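Local atomic coordinates of pectinesterase (Sitophilus oryzae, PDB entry 4PMH), a protein that hydrolyses the methyl esters of pectin to release methanol, and probably helps the rice weevil digest plant cell walls. Residues T50-A53 / A54-A58; Q110-P113 / S114-K117; P129-S132 / M133-S136; A234-S238 / C239-V243. One frame throughout, in Å; residues are numbered along the deposited sequence.

Contact 1 of 4, residues T50-A53 / A54-A58; sequences TIQA and AVNAA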
loop_
_atom_site.group_PDB
_atom_site.type_symbol
_atom_site.label_atom_id
_atom_site.label_comp_id
_atom_site.label_asym_id
_atom_site.label_seq_id
_atom_site.Cartn_x
_atom_site.Cartn_y
_atom_site.Cartn_z
ATOM N N THR A 50 -8.519 21.494 -11.309
ATOM C CA THR A 50 -7.849 20.688 -10.294
ATOM C C THR A 50 -8.554 19.327 -10.263
ATOM O O THR A 50 -9.721 19.219 -10.647
ATOM C CB THR A 50 -7.924 21.324 -8.903
ATOM O OG1 THR A 50 -9.290 21.431 -8.501
ATOM C CG2 THR A 50 -7.284 22.702 -8.887
ATOM N N ILE A 51 -7.855 18.304 -9.782
ATOM C CA ILE A 51 -8.451 16.979 -9.649
ATOM C C ILE A 51 -9.498 16.997 -8.544
ATOM O O ILE A 51 -10.599 16.439 -8.704
ATOM C CB ILE A 51 -7.403 15.873 -9.380
ATOM C CG1 ILE A 51 -6.347 15.831 -10.497
ATOM C CG2 ILE A 51 -8.104 14.504 -9.254
ATOM C CD1 ILE A 51 -5.020 15.228 -10.081
ATOM N N GLN A 52 -9.173 17.667 -7.433
ATOM C CA GLN A 52 -10.092 17.764 -6.293
ATOM C C GLN A 52 -11.448 18.280 -6.770
ATOM O O GLN A 52 -12.472 17.778 -6.339
ATOM C CB GLN A 52 -9.543 18.675 -5.178
ATOM C CG GLN A 52 -10.284 18.503 -3.844
ATOM C CD GLN A 52 -10.241 17.063 -3.348
ATOM O OE1 GLN A 52 -9.167 16.476 -3.227
ATOM N NE2 GLN A 52 -11.413 16.475 -3.110
ATOM N N ALA A 53 -11.443 19.281 -7.654
ATOM C CA ALA A 53 -12.689 19.855 -8.169
ATOM C C ALA A 53 -13.555 18.833 -8.898
ATOM O O ALA A 53 -14.772 18.866 -8.786
ATOM C CB ALA A 53 -12.421 21.046 -9.075
ATOM N N ALA A 54 -12.934 17.928 -9.638
ATOM C CA ALA A 54 -13.690 16.880 -10.334
ATOM C C ALA A 54 -14.255 15.876 -9.314
ATOM O O ALA A 54 -15.376 15.434 -9.446
ATOM C CB ALA A 54 -12.814 16.170 -11.338
ATOM N N VAL A 55 -13.445 15.521 -8.306
ATOM C CA VAL A 55 -13.841 14.591 -7.243
ATOM C C VAL A 55 -15.041 15.166 -6.505
ATOM O O VAL A 55 -16.044 14.466 -6.276
ATOM C CB VAL A 55 -12.678 14.307 -6.253
ATOM C CG1 VAL A 55 -13.174 13.650 -4.965
ATOM C CG2 VAL A 55 -11.604 13.472 -6.926
ATOM N N ASN A 56 -14.945 16.457 -6.191
ATOM C CA ASN A 56 -15.978 17.158 -5.474
ATOM C C ASN A 56 -17.269 17.140 -6.274
ATOM O O ASN A 56 -18.336 16.902 -5.724
ATOM C CB ASN A 56 -15.585 18.615 -5.237
ATOM C CG ASN A 56 -14.510 18.783 -4.178
ATOM O OD1 ASN A 56 -14.164 17.847 -3.454
ATOM N ND2 ASN A 56 -13.985 20.000 -4.071
ATOM N N ALA A 57 -17.178 17.415 -7.565
ATOM C CA ALA A 57 -18.380 17.426 -8.412
ATOM C C ALA A 57 -19.091 16.079 -8.390
ATOM O O ALA A 57 -20.308 16.020 -8.208
ATOM C CB ALA A 57 -18.046 17.824 -9.849
ATOM N N ALA A 58 -18.315 15.012 -8.568
ATOM C CA ALA A 58 -18.849 13.646 -8.575
ATOM C C ALA A 58 -19.481 13.254 -7.227
ATOM O O ALA A 58 -20.574 12.680 -7.181
ATOM C CB ALA A 58 -17.756 12.656 -8.964
#
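Gln52 and Asn56 join their amides one turn apart on the helix 51-61. The side-chain bond runs from Gln52 NE2 to Asn56 OD1 at 3.1 Å and is almost straight at the hydrogen, 173°. OD1 lies practically in the amide plane of Gln52, but NE2 sits above the carbonyl plane of Asn56, and the two amide planes are 47° apart. Gln52 reaches this position by bending at chi2 (57°); its other amide atom, OE1, accepts from the backbone N of Tyr81. Were Asn56 an alanine, Gln52 NE2 would lose this acceptor and the amide would probably be less firmly fixed in its rotation.

Backbone bonds carry the turn itself: Asn56 N donates to Gln52 O at 2.8 Å and Val55 N to Ile51 O at 3.0 Å. Thr50 is the N-cap, its OG1 accepting from Ala53 N at 3.2 Å. The helix is the crossover of a beta-alpha-beta unit, leading from strand 42-44 to the parallel strand 67-71.

Apolar contact is lighter. Ile51 CG2 meets Val55 CG2 at 4.3 Å, and both side chains also touch Val80, while Ala54 packs on Tyr42, Val44 and Ile69.

Contact 2 of 4, residues Q110-P113 / S114-K117; sequences QTTP and SAYK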
loop_
_atom_site.group_PDB
_atom_site.type_symbol
_atom_site.label_atom_id
_atom_site.label_comp_id
_atom_site.label_asym_id
_atom_site.label_seq_id
_atom_site.Cartn_x
_atom_site.Cartn_y
_atom_site.Cartn_z
ATOM N N GLN A 110 7.079 14.930 8.083
ATOM C CA GLN A 110 7.769 15.969 8.850
ATOM C C GLN A 110 7.382 17.378 8.403
ATOM O O GLN A 110 7.775 18.366 9.033
ATOM C CB GLN A 110 9.288 15.737 8.762
ATOM C CG GLN A 110 9.801 14.523 9.550
ATOM C CD GLN A 110 9.379 13.156 8.994
ATOM O OE1 GLN A 110 9.149 12.975 7.784
ATOM N NE2 GLN A 110 9.314 12.171 9.884
ATOM N N THR A 111 6.625 17.482 7.309
ATOM C CA THR A 111 6.094 18.752 6.856
ATOM C C THR A 111 5.388 19.509 7.968
ATOM O O THR A 111 4.561 18.956 8.693
ATOM C CB THR A 111 5.085 18.531 5.707
ATOM O OG1 THR A 111 5.745 17.880 4.620
ATOM C CG2 THR A 111 4.527 19.842 5.220
ATOM N N THR A 112 5.678 20.795 8.100
ATOM C CA THR A 112 4.950 21.561 9.085
ATOM C C THR A 112 3.562 21.868 8.554
ATOM O O THR A 112 3.369 21.968 7.356
ATOM C CB THR A 112 5.633 22.895 9.448
ATOM O OG1 THR A 112 5.521 23.795 8.353
ATOM C CG2 THR A 112 7.086 22.683 9.815
ATOM N N PRO A 113 2.583 22.024 9.457
ATOM C CA PRO A 113 1.252 22.433 9.031
ATOM C C PRO A 113 1.182 23.733 8.253
ATOM O O PRO A 113 0.365 23.834 7.339
ATOM C CB PRO A 113 0.490 22.547 10.347
ATOM C CG PRO A 113 1.116 21.483 11.171
ATOM C CD PRO A 113 2.582 21.578 10.855
ATOM N N SER A 114 2.025 24.716 8.575
ATOM C CA SER A 114 2.049 25.933 7.761
ATOM C C SER A 114 2.435 25.648 6.309
ATOM O O SER A 114 1.810 26.160 5.376
ATOM C CB SER A 114 2.991 26.988 8.341
ATOM O OG SER A 114 2.670 27.210 9.701
ATOM N N ALA A 115 3.477 24.841 6.128
ATOM C CA ALA A 115 3.931 24.475 4.806
ATOM C C ALA A 115 2.855 23.666 4.068
ATOM O O ALA A 115 2.656 23.841 2.855
ATOM C CB ALA A 115 5.237 23.695 4.891
ATOM N N TYR A 116 2.149 22.806 4.803
ATOM C CA TYR A 116 1.055 22.008 4.223
ATOM C C TYR A 116 -0.046 22.929 3.717
ATOM O O TYR A 116 -0.538 22.768 2.593
ATOM C CB TYR A 116 0.528 21.013 5.257
ATOM C CG TYR A 116 -0.759 20.300 4.898
ATOM C CD1 TYR A 116 -0.757 19.116 4.142
ATOM C CD2 TYR A 116 -1.976 20.787 5.334
ATOM C CE1 TYR A 116 -1.944 18.466 3.834
ATOM C CE2 TYR A 116 -3.168 20.151 5.033
ATOM C CZ TYR A 116 -3.160 18.991 4.287
ATOM O OH TYR A 116 -4.365 18.395 4.001
ATOM N N LYS A 117 -0.398 23.931 4.517
ATOM C CA LYS A 117 -1.398 24.897 4.086
ATOM C C LYS A 117 -0.977 25.622 2.823
ATOM O O LYS A 117 -1.782 25.792 1.901
ATOM C CB LYS A 117 -1.722 25.897 5.189
ATOM C CG LYS A 117 -2.511 25.292 6.334
ATOM C CD LYS A 117 -2.979 26.343 7.336
ATOM C CE LYS A 117 -4.195 27.106 6.820
ATOM N NZ LYS A 117 -4.556 28.231 7.742
#
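Pro113 O takes the shortest sound polar bond here, from Lys117 N at 2.9 Å. The same oxygen is skirted by the aliphatic start of the lysine chain, Lys117 CG lying 3.4 Å from Pro113 O. One residue earlier, Tyr116 N donates to Thr112 O at 3.0 Å, the first turn of helix 113-120.

Thr112 is the N-cap of that helix. With chi1 at 71° its OG1 stands between the backbone N and the carbonyl carbon, facing into the turn, where it accepts from Ala115 N at 3.2 Å in a fairly straight bond (164°). Ala115 CB lies alongside that oxygen, 3.5 Å from Thr112 OG1. Thr111 adds a methyl: its CG2 rests 3.9 Å from Ala115 CB and also approaches Tyr116 N, while its hydroxyl is bonded to Pro108 O. The Tyr116 ring leads away from the turn and its OH bonds to Tyr81 OH.

Proline suits the first helical position because it has no N-H there needing an acceptor. The cap oxygen serves the N-H of Ala115, which has no preceding helical carbonyl to use, and its partial negative charge probably also interacts favourably with the positive end of the helix dipole.

Contact 3 of 4, residues P129-S132 / M133-S136; sequences PAYS and MYNS
With CG anti to the backbone N in both residues (chi1 -176° in Tyr131, 159° in Tyr134), the two tyrosine rings swing to the same flank of helix 131-138 and meet three residues apart. They form an offset edge-to-face pair: the edge of Tyr134 is directed at the face of Tyr131, with planes at 61° and centroids 5.8 Å apart. The closest atoms are Tyr131 CE1 and Tyr134 CD2, at 3.9 Å. The Tyr131 ring also meets Asn135, whose CB comes within 3.8 Å of Tyr131 CE2, and the Asn135 amide is nearly parallel to that ring. If a leucine stood in place of Tyr131, the edge of Tyr134 would probably lose its aromatic face, and Asn135 CB the ring it packs against.

The backbone beneath is regular helix. Tyr131 O accepts from Asn135 N at 2.7 Å, Tyr134 N donates to Ala130 O at 3.2 Å, and Ser136 N donates to Ser132 O at 2.9 Å. Ser136 also turns its hydroxyl back to the backbone, OG donating to Met133 O at 2.9 Å. A water donates to Ser132 O and accepts a weak bond from Asn135 ND2, tying that amide loosely to the previous turn.

Met133 and Ala130, on the buried flank, both touch Tyr81 of strand 80-82. Tyr134 packs against Tyr81 too, stacks on Phe124, and touches Lys117 and Val120 of helix 113-120, while Ala130 reaches Gln52 of helix 51-61.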
loop_
_atom_site.group_PDB
_atom_site.type_symbol
_atom_site.label_atom_id
_atom_site.label_comp_id
_atom_site.label_asym_id
_atom_site.label_seq_id
_atom_site.Cartn_x
_atom_site.Cartn_y
_atom_site.Cartn_z
ATOM N N PRO A 129 -16.693 18.923 0.259
ATOM C CA PRO A 129 -16.849 17.641 0.948
ATOM C C PRO A 129 -15.596 17.064 1.603
ATOM O O PRO A 129 -15.730 16.359 2.587
ATOM C CB PRO A 129 -17.384 16.700 -0.145
ATOM C CG PRO A 129 -17.107 17.387 -1.434
ATOM C CD PRO A 129 -17.136 18.852 -1.145
ATOM N N ALA A 130 -14.400 17.365 1.103
ATOM C CA ALA A 130 -13.162 16.877 1.757
ATOM C C ALA A 130 -12.513 17.885 2.714
ATOM O O ALA A 130 -11.359 17.686 3.149
ATOM C CB ALA A 130 -12.144 16.434 0.714
ATOM N N TYR A 131 -13.244 18.942 3.072
ATOM C CA TYR A 131 -12.657 20.019 3.866
ATOM C C TYR A 131 -12.213 19.525 5.250
ATOM O O TYR A 131 -11.152 19.921 5.744
ATOM C CB TYR A 131 -13.627 21.209 3.992
ATOM C CG TYR A 131 -13.006 22.380 4.730
ATOM C CD1 TYR A 131 -12.171 23.272 4.077
ATOM C CD2 TYR A 131 -13.218 22.559 6.085
ATOM C CE1 TYR A 131 -11.580 24.330 4.758
ATOM C CE2 TYR A 131 -12.634 23.616 6.770
ATOM C CZ TYR A 131 -11.822 24.485 6.104
ATOM O OH TYR A 131 -11.251 25.539 6.778
ATOM N N SER A 132 -13.006 18.649 5.859
ATOM C CA SER A 132 -12.672 18.122 7.185
ATOM C C SER A 132 -11.352 17.334 7.168
ATOM O O SER A 132 -10.548 17.440 8.101
ATOM C CB SER A 132 -13.816 17.282 7.753
ATOM O OG SER A 132 -14.234 16.279 6.829
ATOM N N MET A 133 -11.099 16.585 6.095
ATOM C CA MET A 133 -9.795 15.920 5.955
ATOM C C MET A 133 -8.669 16.957 5.920
ATOM O O MET A 133 -7.712 16.854 6.678
ATOM C CB MET A 133 -9.733 15.046 4.699
ATOM C CG MET A 133 -10.649 13.840 4.739
ATOM S SD MET A 133 -10.761 13.003 3.140
ATOM C CE MET A 133 -9.096 12.375 2.942
ATOM N N TYR A 134 -8.791 17.942 5.030
ATOM C CA TYR A 134 -7.775 19.008 4.911
ATOM C C TYR A 134 -7.566 19.737 6.249
ATOM O O TYR A 134 -6.420 19.886 6.748
ATOM C CB TYR A 134 -8.140 19.986 3.774
ATOM C CG TYR A 134 -7.459 21.332 3.913
ATOM C CD1 TYR A 134 -6.096 21.468 3.676
ATOM C CD2 TYR A 134 -8.165 22.453 4.329
ATOM C CE1 TYR A 134 -5.451 22.686 3.834
ATOM C CE2 TYR A 134 -7.527 23.684 4.485
ATOM C CZ TYR A 134 -6.168 23.789 4.240
ATOM O OH TYR A 134 -5.517 25.009 4.379
ATOM N N ASN A 135 -8.672 20.160 6.848
ATOM C CA ASN A 135 -8.624 20.896 8.099
ATOM C C ASN A 135 -7.992 20.098 9.251
ATOM O O ASN A 135 -7.253 20.652 10.064
ATOM C CB ASN A 135 -10.012 21.407 8.490
ATOM C CG ASN A 135 -9.970 22.296 9.726
ATOM O OD1 ASN A 135 -9.101 23.172 9.854
ATOM N ND2 ASN A 135 -10.894 22.070 10.647
ATOM N N SER A 136 -8.251 18.796 9.302
ATOM C CA SER A 136 -7.658 17.950 10.337
ATOM C C SER A 136 -6.139 17.868 10.199
ATOM O O SER A 136 -5.437 17.767 11.192
ATOM C CB SER A 136 -8.254 16.539 10.316
ATOM O OG SER A 136 -7.622 15.761 9.320
HETATM O O HOH W 1 -11.543 18.697 10.655
#

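Contact 4 of 4, residues A234-S238 / C239-V243; sequences AIFES and CTFYV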
loop_
_atom_site.group_PDB
_atom_site.type_symbol
_atom_site.label_atom_id
_atom_site.label_comp_id
_atom_site.label_asym_id
_atom_site.label_seq_id
_atom_site.Cartn_x
_atom_site.Cartn_y
_atom_site.Cartn_z
ATOM N N ALA A 234 -5.243 -7.053 1.436
ATOM C CA ALA A 234 -4.813 -6.487 0.150
ATOM C C ALA A 234 -4.190 -7.553 -0.730
ATOM O O ALA A 234 -3.262 -8.239 -0.314
ATOM C CB ALA A 234 -3.836 -5.341 0.367
ATOM N N ILE A 235 -4.741 -7.692 -1.936
ATOM C CA ILE A 235 -4.289 -8.649 -2.931
ATOM C C ILE A 235 -3.497 -7.908 -4.001
ATOM O O ILE A 235 -3.952 -6.875 -4.511
ATOM C CB ILE A 235 -5.495 -9.346 -3.586
ATOM C CG1 ILE A 235 -6.238 -10.157 -2.530
ATOM C CG2 ILE A 235 -5.075 -10.198 -4.770
ATOM C CD1 ILE A 235 -7.672 -10.472 -2.903
ATOM N N PHE A 236 -2.318 -8.424 -4.331
ATOM C CA PHE A 236 -1.453 -7.842 -5.353
ATOM C C PHE A 236 -1.212 -8.917 -6.387
ATOM O O PHE A 236 -0.476 -9.863 -6.123
ATOM C CB PHE A 236 -0.118 -7.424 -4.753
ATOM C CG PHE A 236 -0.230 -6.360 -3.714
ATOM C CD1 PHE A 236 -0.155 -5.011 -4.066
ATOM C CD2 PHE A 236 -0.416 -6.691 -2.378
ATOM C CE1 PHE A 236 -0.255 -4.027 -3.101
ATOM C CE2 PHE A 236 -0.523 -5.702 -1.411
ATOM C CZ PHE A 236 -0.437 -4.371 -1.773
ATOM N N GLU A 237 -1.861 -8.799 -7.542
ATOM C CA GLU A 237 -1.753 -9.815 -8.593
ATOM C C GLU A 237 -1.104 -9.187 -9.827
ATOM O O GLU A 237 -1.562 -8.132 -10.307
ATOM C CB GLU A 237 -3.142 -10.401 -8.933
ATOM C CG GLU A 237 -3.108 -11.390 -10.070
ATOM C CD GLU A 237 -4.448 -12.049 -10.372
ATOM O OE1 GLU A 237 -5.501 -11.612 -9.858
ATOM O OE2 GLU A 237 -4.441 -13.029 -11.155
ATOM N N SER A 238 -0.047 -9.831 -10.331
ATOM C CA SER A 238 0.702 -9.341 -11.497
ATOM C C SER A 238 1.248 -7.936 -11.264
ATOM O O SER A 238 1.158 -7.077 -12.113
ATOM C CB SER A 238 -0.118 -9.404 -12.779
ATOM O OG SER A 238 -0.616 -10.731 -12.946
ATOM N N CYS A 239 1.819 -7.737 -10.098
ATOM C CA CYS A 239 2.357 -6.443 -9.714
ATOM C C CYS A 239 3.866 -6.532 -9.687
ATOM O O CYS A 239 4.415 -7.622 -9.720
ATOM C CB CYS A 239 1.829 -6.046 -8.335
ATOM S SG CYS A 239 0.114 -5.491 -8.317
ATOM N N THR A 240 4.531 -5.375 -9.662
ATOM C CA THR A 240 5.971 -5.320 -9.531
ATOM C C THR A 240 6.311 -4.433 -8.350
ATOM O O THR A 240 5.788 -3.320 -8.256
ATOM C CB THR A 240 6.650 -4.772 -10.810
ATOM O OG1 THR A 240 6.410 -5.669 -11.903
ATOM C CG2 THR A 240 8.152 -4.641 -10.633
ATOM N N PHE A 241 7.177 -4.932 -7.472
ATOM C CA PHE A 241 7.646 -4.195 -6.305
ATOM C C PHE A 241 9.141 -3.941 -6.492
ATOM O O PHE A 241 9.924 -4.904 -6.643
ATOM C CB PHE A 241 7.418 -5.007 -5.020
ATOM C CG PHE A 241 5.982 -5.390 -4.780
ATOM C CD1 PHE A 241 5.458 -6.544 -5.343
ATOM C CD2 PHE A 241 5.151 -4.596 -3.993
ATOM C CE1 PHE A 241 4.125 -6.896 -5.134
ATOM C CE2 PHE A 241 3.823 -4.929 -3.794
ATOM C CZ PHE A 241 3.303 -6.088 -4.371
ATOM N N TYR A 242 9.544 -2.670 -6.484
ATOM C CA TYR A 242 10.896 -2.290 -6.870
ATOM C C TYR A 242 11.591 -1.567 -5.725
ATOM O O TYR A 242 11.156 -0.493 -5.308
ATOM C CB TYR A 242 10.847 -1.393 -8.113
ATOM C CG TYR A 242 12.181 -1.193 -8.777
ATOM C CD1 TYR A 242 13.077 -0.267 -8.281
ATOM C CD2 TYR A 242 12.550 -1.947 -9.896
ATOM C CE1 TYR A 242 14.310 -0.093 -8.867
ATOM C CE2 TYR A 242 13.792 -1.781 -10.498
ATOM C CZ TYR A 242 14.668 -0.853 -9.969
ATOM O OH TYR A 242 15.902 -0.634 -10.543
ATOM N N VAL A 243 12.659 -2.161 -5.227
ATOM C CA VAL A 243 13.413 -1.614 -4.117
ATOM C C VAL A 243 14.453 -0.661 -4.676
ATOM O O VAL A 243 15.379 -1.080 -5.351
ATOM C CB VAL A 243 14.128 -2.696 -3.320
ATOM C CG1 VAL A 243 14.803 -2.096 -2.094
ATOM C CG2 VAL A 243 13.135 -3.766 -2.898
#
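Phe236 and Phe241 meet edge-to-face across the bend that joins two strands. The edge of Phe241 points at the face of Phe236, with planes at 68° and ring centroids 5.3 Å apart. Its leading atom is CZ, which stands 3.6 Å from Phe236 CG; beside it Phe241 CE2 lies over the same face, displaced toward the rim and 4.0 Å from Phe236 CD1. In both residues CG lies anti to the carbonyl carbon (chi1 -63° in Phe236, -58° in Phe241), which turns the two rings into the inside of the corner.

Cys239 packs beside Phe236. Its sulfur approaches the Phe236 ring at the edge, near the ring plane, with SG 4.1 Å from Phe236 CB. Ser238 makes the corner with positive phi and psi, and Cys239 N then donates to Ser272 OG.

This is a corner of the right-handed parallel beta-helix of pectin methylesterases: strand 233-237 belongs to one parallel sheet and 240-243 to another. Ile221 and Val228 touch both rings, Tyr216 stacks on Phe236, and Phe255 meets Phe241 edge-to-face. Across the corner the direct side-chain contacts are apolar and aromatic, with no hydrogen bond joining the two segments.

Contacts 1, 2 and 3 follow one another along the chain and gather at one end of the molecule. Contact 3 is the middle piece: it touches contact 1, with Asn56 OD1 3.6 Å from Pro129 CG, and contact 2, with Tyr116 CE2 3.5 Å from Tyr134 CD1. Contacts 1 and 2 do not touch, their nearest atoms being about 9 Å apart. Contact 4 stands apart in the beta-helix, its centre about 29 Å from that of contact 1. There the side chain of Phe241 is about 12 Å from that of Asp226, the probable nucleophile, whereas contact 2 reaches Gln177, which probably binds substrate, through a hydrogen bond between Gln110 NE2 and Gln177 OE1.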